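Local coordinates for ssDNA binding protein (Pyrococcus furiosus, PDB 4PSM), which binds single-stranded DNA, which is entrapped in a tunnel system between its subunits, at residues G55-D60 against T86-E91; V62-D67 against D80-E85; V37-E42 against I75-D80. All blocks are in the same frame, centred on the assembly; numbering follows the deposited sequence.

Interaction 1. Residues G55-D60 against T86-E91; sequences GVKKED and TYKKEE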
loop_
_atom_site.group_PDB
_atom_site.type_symbol
_atom_site.label_atom_id
_atom_site.label_comp_id
_atom_site.label_asym_id
_atom_site.label_seq_id
_atom_site.Cartn_x
_atom_site.Cartn_y
_atom_site.Cartn_z
ATOM N N GLY A 55 -2.711 -45.583 22.149
ATOM C CA GLY A 55 -4.092 -45.398 22.560
ATOM C C GLY A 55 -4.403 -43.958 22.942
ATOM O O GLY A 55 -5.278 -43.694 23.772
ATOM N N VAL A 56 -3.689 -43.014 22.337
ATOM C CA VAL A 56 -3.929 -41.601 22.612
ATOM C C VAL A 56 -5.156 -41.092 21.869
ATOM O O VAL A 56 -5.293 -41.290 20.665
ATOM C CB VAL A 56 -2.717 -40.735 22.260
ATOM C CG1 VAL A 56 -3.015 -39.285 22.560
ATOM C CG2 VAL A 56 -1.501 -41.193 23.043
ATOM N N LYS A 57 -6.068 -40.473 22.608
ATOM C CA LYS A 57 -7.243 -39.838 22.020
ATOM C C LYS A 57 -6.907 -38.393 21.659
ATOM O O LYS A 57 -5.878 -37.863 22.081
ATOM C CB LYS A 57 -8.398 -39.867 23.018
ATOM C CG LYS A 57 -8.774 -41.260 23.497
ATOM C CD LYS A 57 -9.869 -41.866 22.634
ATOM C CE LYS A 57 -11.157 -41.063 22.743
ATOM N NZ LYS A 57 -12.226 -41.582 21.846
ATOM N N LYS A 58 -7.765 -37.735 20.891
ATOM C CA LYS A 58 -7.458 -36.358 20.508
ATOM C C LYS A 58 -7.744 -35.367 21.640
ATOM O O LYS A 58 -7.309 -34.219 21.585
ATOM C CB LYS A 58 -8.157 -35.955 19.201
ATOM C CG LYS A 58 -9.654 -36.159 19.182
ATOM C CD LYS A 58 -10.280 -35.407 18.013
ATOM C CE LYS A 58 -11.741 -35.790 17.799
ATOM N NZ LYS A 58 -12.571 -35.616 19.023
ATOM N N GLU A 59 -8.465 -35.830 22.664
ATOM C CA GLU A 59 -8.748 -35.036 23.866
ATOM C C GLU A 59 -7.562 -35.048 24.824
ATOM O O GLU A 59 -7.416 -34.166 25.665
ATOM C CB GLU A 59 -9.985 -35.567 24.609
ATOM C CG GLU A 59 -11.298 -35.421 23.855
ATOM C CD GLU A 59 -11.378 -36.315 22.631
ATOM O OE1 GLU A 59 -11.241 -37.549 22.780
ATOM O OE2 GLU A 59 -11.572 -35.781 21.519
ATOM N N ASP A 60 -6.725 -36.066 24.701
ATOM C CA ASP A 60 -5.539 -36.160 25.530
ATOM C C ASP A 60 -4.567 -35.039 25.202
ATOM O O ASP A 60 -4.647 -34.409 24.148
ATOM C CB ASP A 60 -4.852 -37.519 25.353
ATOM C CG ASP A 60 -5.736 -38.681 25.787
ATOM O OD1 ASP A 60 -6.506 -38.529 26.763
ATOM O OD2 ASP A 60 -5.660 -39.749 25.146
ATOM N N THR A 86 2.554 -38.263 27.337
ATOM C CA THR A 86 1.108 -38.249 27.158
ATOM C C THR A 86 0.391 -37.925 28.465
ATOM O O THR A 86 0.879 -38.237 29.544
ATOM C CB THR A 86 0.600 -39.587 26.595
ATOM O OG1 THR A 86 -0.817 -39.674 26.778
ATOM C CG2 THR A 86 1.269 -40.751 27.309
ATOM N N TYR A 87 -0.766 -37.289 28.360
ATOM C CA TYR A 87 -1.540 -36.922 29.535
ATOM C C TYR A 87 -3.016 -37.146 29.269
ATOM O O TYR A 87 -3.639 -36.376 28.544
ATOM C CB TYR A 87 -1.276 -35.468 29.908
ATOM C CG TYR A 87 0.188 -35.185 30.127
ATOM C CD1 TYR A 87 0.752 -35.293 31.388
ATOM C CD2 TYR A 87 1.012 -34.832 29.066
ATOM C CE1 TYR A 87 2.096 -35.043 31.591
ATOM C CE2 TYR A 87 2.359 -34.584 29.261
ATOM C CZ TYR A 87 2.892 -34.692 30.529
ATOM O OH TYR A 87 4.227 -34.449 30.739
ATOM N N LYS A 88 -3.565 -38.209 29.853
ATOM C CA LYS A 88 -4.949 -38.587 29.604
ATOM C C LYS A 88 -5.907 -37.553 30.168
ATOM O O LYS A 88 -5.734 -37.089 31.295
ATOM C CB LYS A 88 -5.240 -39.958 30.200
ATOM C CG LYS A 88 -4.220 -41.012 29.814
ATOM C CD LYS A 88 -4.237 -41.285 28.319
ATOM C CE LYS A 88 -5.605 -41.770 27.858
ATOM N NZ LYS A 88 -5.594 -42.301 26.452
ATOM N N LYS A 89 -6.904 -37.183 29.371
ATOM C CA LYS A 89 -7.898 -36.203 29.784
ATOM C C LYS A 89 -8.468 -36.527 31.169
ATOM O O LYS A 89 -8.577 -35.652 32.027
ATOM C CB LYS A 89 -9.030 -36.132 28.756
ATOM C CG LYS A 89 -10.163 -35.192 29.156
ATOM C CD LYS A 89 -11.380 -35.382 28.274
ATOM C CE LYS A 89 -12.517 -34.467 28.697
ATOM N NZ LYS A 89 -13.715 -34.619 27.822
ATOM N N GLU A 90 -8.828 -37.792 31.376
ATOM C CA GLU A 90 -9.470 -38.222 32.619
ATOM C C GLU A 90 -8.558 -38.092 33.841
ATOM O O GLU A 90 -9.032 -37.979 34.969
ATOM C CB GLU A 90 -9.986 -39.658 32.487
ATOM C CG GLU A 90 -11.457 -39.820 32.815
ATOM C CD GLU A 90 -12.195 -40.637 31.774
ATOM O OE1 GLU A 90 -11.797 -40.593 30.590
ATOM O OE2 GLU A 90 -13.172 -41.327 32.139
ATOM N N GLU A 91 -7.250 -38.110 33.607
ATOM C CA GLU A 91 -6.275 -37.968 34.683
ATOM C C GLU A 91 -5.820 -36.527 34.830
ATOM O O GLU A 91 -5.218 -36.155 35.832
ATOM C CB GLU A 91 -5.070 -38.889 34.446
ATOM C CG GLU A 91 -5.313 -40.325 34.885
ATOM C CD GLU A 91 -4.643 -41.345 33.989
ATOM O OE1 GLU A 91 -3.494 -41.105 33.566
ATOM O OE2 GLU A 91 -5.276 -42.385 33.703
#
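K88 and D60 meet as an ion pair, and the lysine has to fold back to make it. Its CB lies 3.9 Å from D60 OD1, although the bond from CA to CB leads away from the 55-60 loop. Bends at chi2 (-65°) and chi3 (-59°) then curl the chain round, bringing CD and CE alongside the carboxylate, with K88 CE 3.4 Å from D60 OD2. K88 NZ ends the hook 2.9 Å from D60 OD2, above the carboxylate plane. G55 O is close to the ammonium too, but the angle there is too poor for a hydrogen bond. From the opposite face of the carboxylate K57 N donates to D60 OD2 at 2.7 Å, so this oxygen is gripped from both faces. D60 OD1 accepts K89 N at 3.0 Å on its anti side, in a fairly straight bond (162°). Three donors thus fix the rotation of the D60 carboxylate, whose negative charge is probably well stabilised. G55 has left helix 33-53 through a Schellman motif, and the loop behind it leads into strand 61-71; the other partner is the end of strand 74-87 and the turn before the long helix 93-141. Beside the ion pair, K89 runs extended past E59, its CD 3.9 Å from E59 CB. V56 and T86 run past one another head to tail, V56 CG2 lying 4.1 Å from T86 OG1. Backbone bonds from K58 to S13 and from D60 to A12 tie the loop to the residues following strand 4-11.

Interaction 2. Residues V62-D67 against D80-E85; sequences VRISVD and DSLEIE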
loop_
_atom_site.group_PDB
_atom_site.type_symbol
_atom_site.label_atom_id
_atom_site.label_comp_id
_atom_site.label_asym_id
_atom_site.label_seq_id
_atom_site.Cartn_x
_atom_site.Cartn_y
_atom_site.Cartn_z
ATOM N N VAL A 62 -0.452 -34.044 24.898
ATOM C CA VAL A 62 0.867 -34.612 24.709
ATOM C C VAL A 62 1.930 -33.524 24.807
ATOM O O VAL A 62 1.633 -32.334 24.699
ATOM C CB VAL A 62 0.975 -35.302 23.332
ATOM C CG1 VAL A 62 -0.142 -36.315 23.160
ATOM C CG2 VAL A 62 0.928 -34.265 22.208
ATOM N N ARG A 63 3.164 -33.947 25.044
ATOM C CA ARG A 63 4.329 -33.103 24.843
ATOM C C ARG A 63 5.265 -33.859 23.924
ATOM O O ARG A 63 5.526 -35.039 24.135
ATOM C CB ARG A 63 5.038 -32.800 26.155
ATOM C CG ARG A 63 4.229 -31.972 27.122
ATOM C CD ARG A 63 4.993 -31.788 28.419
ATOM N NE ARG A 63 6.234 -31.047 28.220
ATOM C CZ ARG A 63 6.321 -29.722 28.266
ATOM N NH1 ARG A 63 5.239 -28.993 28.502
ATOM N NH2 ARG A 63 7.487 -29.125 28.076
ATOM N N ILE A 64 5.770 -33.177 22.905
ATOM C CA ILE A 64 6.660 -33.809 21.943
ATOM C C ILE A 64 8.027 -33.139 21.930
ATOM O O ILE A 64 8.141 -31.914 21.881
ATOM C CB ILE A 64 6.055 -33.803 20.524
ATOM C CG1 ILE A 64 4.776 -34.642 20.504
ATOM C CG2 ILE A 64 7.076 -34.312 19.505
ATOM C CD1 ILE A 64 4.055 -34.638 19.183
ATOM N N SER A 65 9.061 -33.962 21.986
ATOM C CA SER A 65 10.430 -33.492 21.921
ATOM C C SER A 65 11.178 -34.336 20.901
ATOM O O SER A 65 10.930 -35.530 20.752
ATOM C CB SER A 65 11.104 -33.605 23.288
ATOM O OG SER A 65 10.295 -33.043 24.305
ATOM N N VAL A 66 12.094 -33.713 20.186
ATOM C CA VAL A 66 12.893 -34.446 19.224
ATOM C C VAL A 66 14.073 -33.602 18.789
ATOM O O VAL A 66 13.923 -32.429 18.445
ATOM C CB VAL A 66 12.061 -34.883 17.999
ATOM C CG1 VAL A 66 11.586 -33.671 17.217
ATOM C CG2 VAL A 66 12.874 -35.821 17.112
ATOM N N ASP A 67 15.253 -34.202 18.842
ATOM C CA ASP A 67 16.449 -33.558 18.339
ATOM C C ASP A 67 16.537 -33.802 16.846
ATOM O O ASP A 67 16.036 -34.811 16.331
ATOM C CB ASP A 67 17.696 -34.087 19.048
ATOM C CG ASP A 67 17.824 -33.560 20.463
ATOM O OD1 ASP A 67 18.512 -32.537 20.656
ATOM O OD2 ASP A 67 17.231 -34.166 21.379
ATOM N N ASP A 80 15.572 -41.528 17.235
ATOM C CA ASP A 80 15.927 -42.100 18.525
ATOM C C ASP A 80 15.584 -41.134 19.653
ATOM O O ASP A 80 15.107 -41.543 20.708
ATOM C CB ASP A 80 17.417 -42.445 18.562
ATOM C CG ASP A 80 17.839 -43.339 17.409
ATOM O OD1 ASP A 80 17.831 -44.577 17.582
ATOM O OD2 ASP A 80 18.176 -42.799 16.331
ATOM N N SER A 81 15.824 -39.848 19.418
ATOM C CA SER A 81 15.635 -38.815 20.438
ATOM C C SER A 81 14.169 -38.438 20.680
ATOM O O SER A 81 13.870 -37.675 21.596
ATOM C CB SER A 81 16.427 -37.557 20.061
ATOM O OG SER A 81 15.943 -36.988 18.848
ATOM N N LEU A 82 13.260 -38.965 19.864
ATOM C CA LEU A 82 11.850 -38.593 19.957
ATOM C C LEU A 82 11.203 -39.063 21.250
ATOM O O LEU A 82 11.219 -40.251 21.575
ATOM C CB LEU A 82 11.049 -39.140 18.781
ATOM C CG LEU A 82 9.558 -38.831 18.888
ATOM C CD1 LEU A 82 9.316 -37.334 18.749
ATOM C CD2 LEU A 82 8.753 -39.618 17.868
ATOM N N GLU A 83 10.621 -38.116 21.974
ATOM C CA GLU A 83 9.890 -38.415 23.192
ATOM C C GLU A 83 8.463 -37.901 23.073
ATOM O O GLU A 83 8.226 -36.766 22.666
ATOM C CB GLU A 83 10.582 -37.795 24.406
ATOM C CG GLU A 83 12.002 -37.315 24.131
ATOM C CD GLU A 83 12.805 -37.101 25.400
ATOM O OE1 GLU A 83 13.135 -35.938 25.713
ATOM O OE2 GLU A 83 13.113 -38.102 26.081
ATOM N N ILE A 84 7.510 -38.757 23.406
ATOM C CA ILE A 84 6.114 -38.368 23.426
ATOM C C ILE A 84 5.539 -38.590 24.826
ATOM O O ILE A 84 5.153 -39.703 25.177
ATOM C CB ILE A 84 5.281 -39.171 22.412
ATOM C CG1 ILE A 84 5.890 -39.078 21.015
ATOM C CG2 ILE A 84 3.840 -38.683 22.406
ATOM C CD1 ILE A 84 5.127 -39.863 19.974
ATOM N N GLU A 85 5.507 -37.530 25.625
ATOM C CA GLU A 85 4.825 -37.560 26.907
ATOM C C GLU A 85 3.332 -37.420 26.674
ATOM O O GLU A 85 2.890 -36.571 25.902
ATOM C CB GLU A 85 5.327 -36.436 27.802
ATOM C CG GLU A 85 6.817 -36.511 28.100
ATOM C CD GLU A 85 7.321 -35.299 28.859
ATOM O OE1 GLU A 85 6.516 -34.377 29.104
ATOM O OE2 GLU A 85 8.519 -35.266 29.209
#
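R63 and E85 form a hydrogen-bonded antiparallel pair: R63 N donates to E85 O at 2.8 Å, and E85 N donates back to R63 O. The next such pair is S65 with E83, where S65 N reaches E83 O (N-H...O angle 164°) and E83 N meets S65 O at 2.9 Å. Between them, the non-hydrogen-bonded pair I64 and I84 turns its side chains to the other face of the sheet. The side chains of R63 and E85 extend from the sheet in parallel, and E85 OE1 sits at the guanidinium edge in a salt bridge, 3.5 Å from R63 NE; E85 OE1 also bonds to Y87 OH, while R63 NH1 pairs with E101 of the second subunit. Past E83 the pairing changes from backbone to side chain. With chi1 at 63°, S81 OG sits between its own backbone N and carbonyl carbon and accepts D67 N at 2.9 Å, while also bonding to N78 O. Replacing S81 with an alanine would probably leave D67 N without this acceptor and N78 O without its hydroxyl partner. L82 CD1 packs 3.8 Å from both I64 CG2 and V66 CB. Strands 61-71 and 74-87 form a beta hairpin; 4-11 lies on the other side of 61-71 in the antiparallel sheet, and I64, V66 and I84 face helix 33-53.

Interaction 3. Residues V37-E42 against I75-D80; sequences VKAAGE and IVWNLD
W77 points its indole edge at helix 33-53, NE1 donating to the carbonyl oxygen of A39 over 2.7 Å. The acceptor lies close to the ring plane, but the ring nitrogen stands well above the plane of the carbonyl group, at a C=O...N angle of 115°, so the N-H does not point at a lone pair of A39 O. CE2 and CZ2 follow the same edge past the A39 carbonyl, W77 CZ2 coming 3.7 Å from A39 O, and A39 C also lies in the ring plane. A40 N and E42 OE2 sit farther out round this edge. One face of the indole carries I75, whose CG2 stands 3.9 Å above the plane, over the ring centre. CG2 is anti to the isoleucine's backbone N, which sets this methyl over the ring, while I75 CD1 reaches the methyl of A39. A39 CB itself points into the strand and touches I75 CB at 3.6 Å; it also lies 4.1 Å from W77 CZ2. The small alanine thus fits against both the isoleucine and the end of the indole, and I75 touches both the ring face and the A39 methyl. The short segments of helix and strand run nearly parallel, 13° between their directions and 8.9 Å between their axes, a helix laid along a beta strand. L23 of helix 15-26 touches I75, W77 and A40, F68 and V66 of strand 61-71 pack against the indole, and L43 of helix 33-53 touches the indole as well.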
loop_
_atom_site.group_PDB
_atom_site.type_symbol
_atom_site.label_atom_id
_atom_site.label_comp_id
_atom_site.label_asym_id
_atom_site.label_seq_id
_atom_site.Cartn_x
_atom_site.Cartn_y
_atom_site.Cartn_z
ATOM N N VAL A 37 8.075 -27.900 5.714
ATOM C CA VAL A 37 6.812 -28.584 5.483
ATOM C C VAL A 37 7.056 -30.070 5.274
ATOM O O VAL A 37 6.324 -30.914 5.784
ATOM C CB VAL A 37 6.071 -28.001 4.268
ATOM C CG1 VAL A 37 4.993 -28.961 3.775
ATOM C CG2 VAL A 37 5.472 -26.653 4.619
ATOM N N LYS A 38 8.104 -30.377 4.524
ATOM C CA LYS A 38 8.431 -31.747 4.178
ATOM C C LYS A 38 8.922 -32.511 5.415
ATOM O O LYS A 38 8.489 -33.625 5.679
ATOM C CB LYS A 38 9.480 -31.755 3.061
ATOM C CG LYS A 38 9.754 -33.105 2.430
ATOM C CD LYS A 38 10.790 -33.897 3.210
ATOM C CE LYS A 38 11.695 -34.681 2.270
ATOM N NZ LYS A 38 10.914 -35.449 1.262
ATOM N N ALA A 39 9.819 -31.901 6.179
ATOM C CA ALA A 39 10.367 -32.534 7.371
ATOM C C ALA A 39 9.288 -32.770 8.433
ATOM O O ALA A 39 9.224 -33.829 9.047
ATOM C CB ALA A 39 11.510 -31.700 7.954
ATOM N N ALA A 40 8.444 -31.771 8.643
ATOM C CA ALA A 40 7.397 -31.857 9.644
ATOM C C ALA A 40 6.388 -32.921 9.247
ATOM O O ALA A 40 5.921 -33.690 10.081
ATOM C CB ALA A 40 6.709 -30.496 9.818
ATOM N N GLY A 41 6.049 -32.959 7.966
ATOM C CA GLY A 41 5.099 -33.937 7.467
ATOM C C GLY A 41 5.563 -35.342 7.800
ATOM O O GLY A 41 4.775 -36.184 8.213
ATOM N N GLU A 42 6.858 -35.584 7.632
ATOM C CA GLU A 42 7.435 -36.891 7.912
ATOM C C GLU A 42 7.326 -37.231 9.398
ATOM O O GLU A 42 6.800 -38.274 9.763
ATOM C CB GLU A 42 8.893 -36.941 7.466
ATOM C CG GLU A 42 9.106 -36.708 5.980
ATOM C CD GLU A 42 10.569 -36.804 5.584
ATOM O OE1 GLU A 42 10.868 -36.704 4.374
ATOM O OE2 GLU A 42 11.422 -36.982 6.480
ATOM N N ILE A 75 16.502 -30.858 6.953
ATOM C CA ILE A 75 16.240 -31.285 8.322
ATOM C C ILE A 75 16.327 -32.807 8.425
ATOM O O ILE A 75 15.555 -33.532 7.794
ATOM C CB ILE A 75 14.863 -30.794 8.825
ATOM C CG1 ILE A 75 14.808 -29.264 8.818
ATOM C CG2 ILE A 75 14.582 -31.320 10.228
ATOM C CD1 ILE A 75 13.449 -28.700 9.139
ATOM N N VAL A 76 17.287 -33.287 9.205
ATOM C CA VAL A 76 17.418 -34.721 9.434
ATOM C C VAL A 76 17.016 -35.054 10.869
ATOM O O VAL A 76 17.672 -34.663 11.837
ATOM C CB VAL A 76 18.834 -35.266 9.071
ATOM C CG1 VAL A 76 19.443 -34.460 7.921
ATOM C CG2 VAL A 76 19.756 -35.275 10.273
ATOM N N TRP A 77 15.895 -35.746 11.005
ATOM C CA TRP A 77 15.400 -36.087 12.322
ATOM C C TRP A 77 16.288 -37.157 12.930
ATOM O O TRP A 77 16.876 -37.968 12.217
ATOM C CB TRP A 77 13.956 -36.584 12.252
ATOM C CG TRP A 77 12.978 -35.560 11.753
ATOM C CD1 TRP A 77 12.263 -35.606 10.591
ATOM C CD2 TRP A 77 12.605 -34.338 12.406
ATOM N NE1 TRP A 77 11.463 -34.490 10.480
ATOM C CE2 TRP A 77 11.656 -33.696 11.579
ATOM C CE3 TRP A 77 12.980 -33.725 13.609
ATOM C CZ2 TRP A 77 11.077 -32.475 11.917
ATOM C CZ3 TRP A 77 12.410 -32.508 13.939
ATOM C CH2 TRP A 77 11.468 -31.895 13.095
ATOM N N ASN A 78 16.403 -37.128 14.251
ATOM C CA ASN A 78 16.991 -38.225 15.001
ATOM C C ASN A 78 15.869 -38.948 15.732
ATOM O O ASN A 78 15.541 -38.620 16.874
ATOM C CB ASN A 78 18.028 -37.703 15.991
ATOM C CG ASN A 78 18.630 -38.806 16.838
ATOM O OD1 ASN A 78 18.494 -39.992 16.530
ATOM N ND2 ASN A 78 19.302 -38.419 17.916
ATOM N N LEU A 79 15.264 -39.914 15.052
ATOM C CA LEU A 79 14.084 -40.599 15.560
ATOM C C LEU A 79 14.315 -41.232 16.931
ATOM O O LEU A 79 13.374 -41.443 17.697
ATOM C CB LEU A 79 13.631 -41.652 14.553
ATOM C CG LEU A 79 12.685 -41.181 13.440
ATOM C CD1 LEU A 79 12.376 -39.681 13.426
ATOM C CD2 LEU A 79 12.939 -41.774 12.046
ATOM N N ASP A 80 15.572 -41.528 17.235
ATOM C CA ASP A 80 15.927 -42.100 18.525
ATOM C C ASP A 80 15.584 -41.134 19.653
ATOM O O ASP A 80 15.107 -41.543 20.708
ATOM C CB ASP A 80 17.417 -42.445 18.562
ATOM C CG ASP A 80 17.839 -43.339 17.409
ATOM O OD1 ASP A 80 17.831 -44.577 17.582
ATOM O OD2 ASP A 80 18.176 -42.799 16.331
#

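Overall arrangement
From the N terminus, strand 4-11 and helix 15-26 precede helix 33-53, which supplies the first segment of interaction 3. The chain then leaves that helix through the loop of interaction 1 and enters strand 61-71, used by interaction 2. Strand 74-87 and the residues just after it answer all three in turn: residues 75-80 close the loop begun at 37-42, residues 80-85 pair back onto 62-67, and residues 86-91 return to 55-60. Interaction 2 is therefore nested inside interaction 1, while interaction 3 crosses both. Interactions 2 and 3 share D80 and touch through V66 and W77; interactions 1 and 3 lie about 24 Å apart between centres. Together they join helix 33-53, the sheet and the approach to helix 93-141.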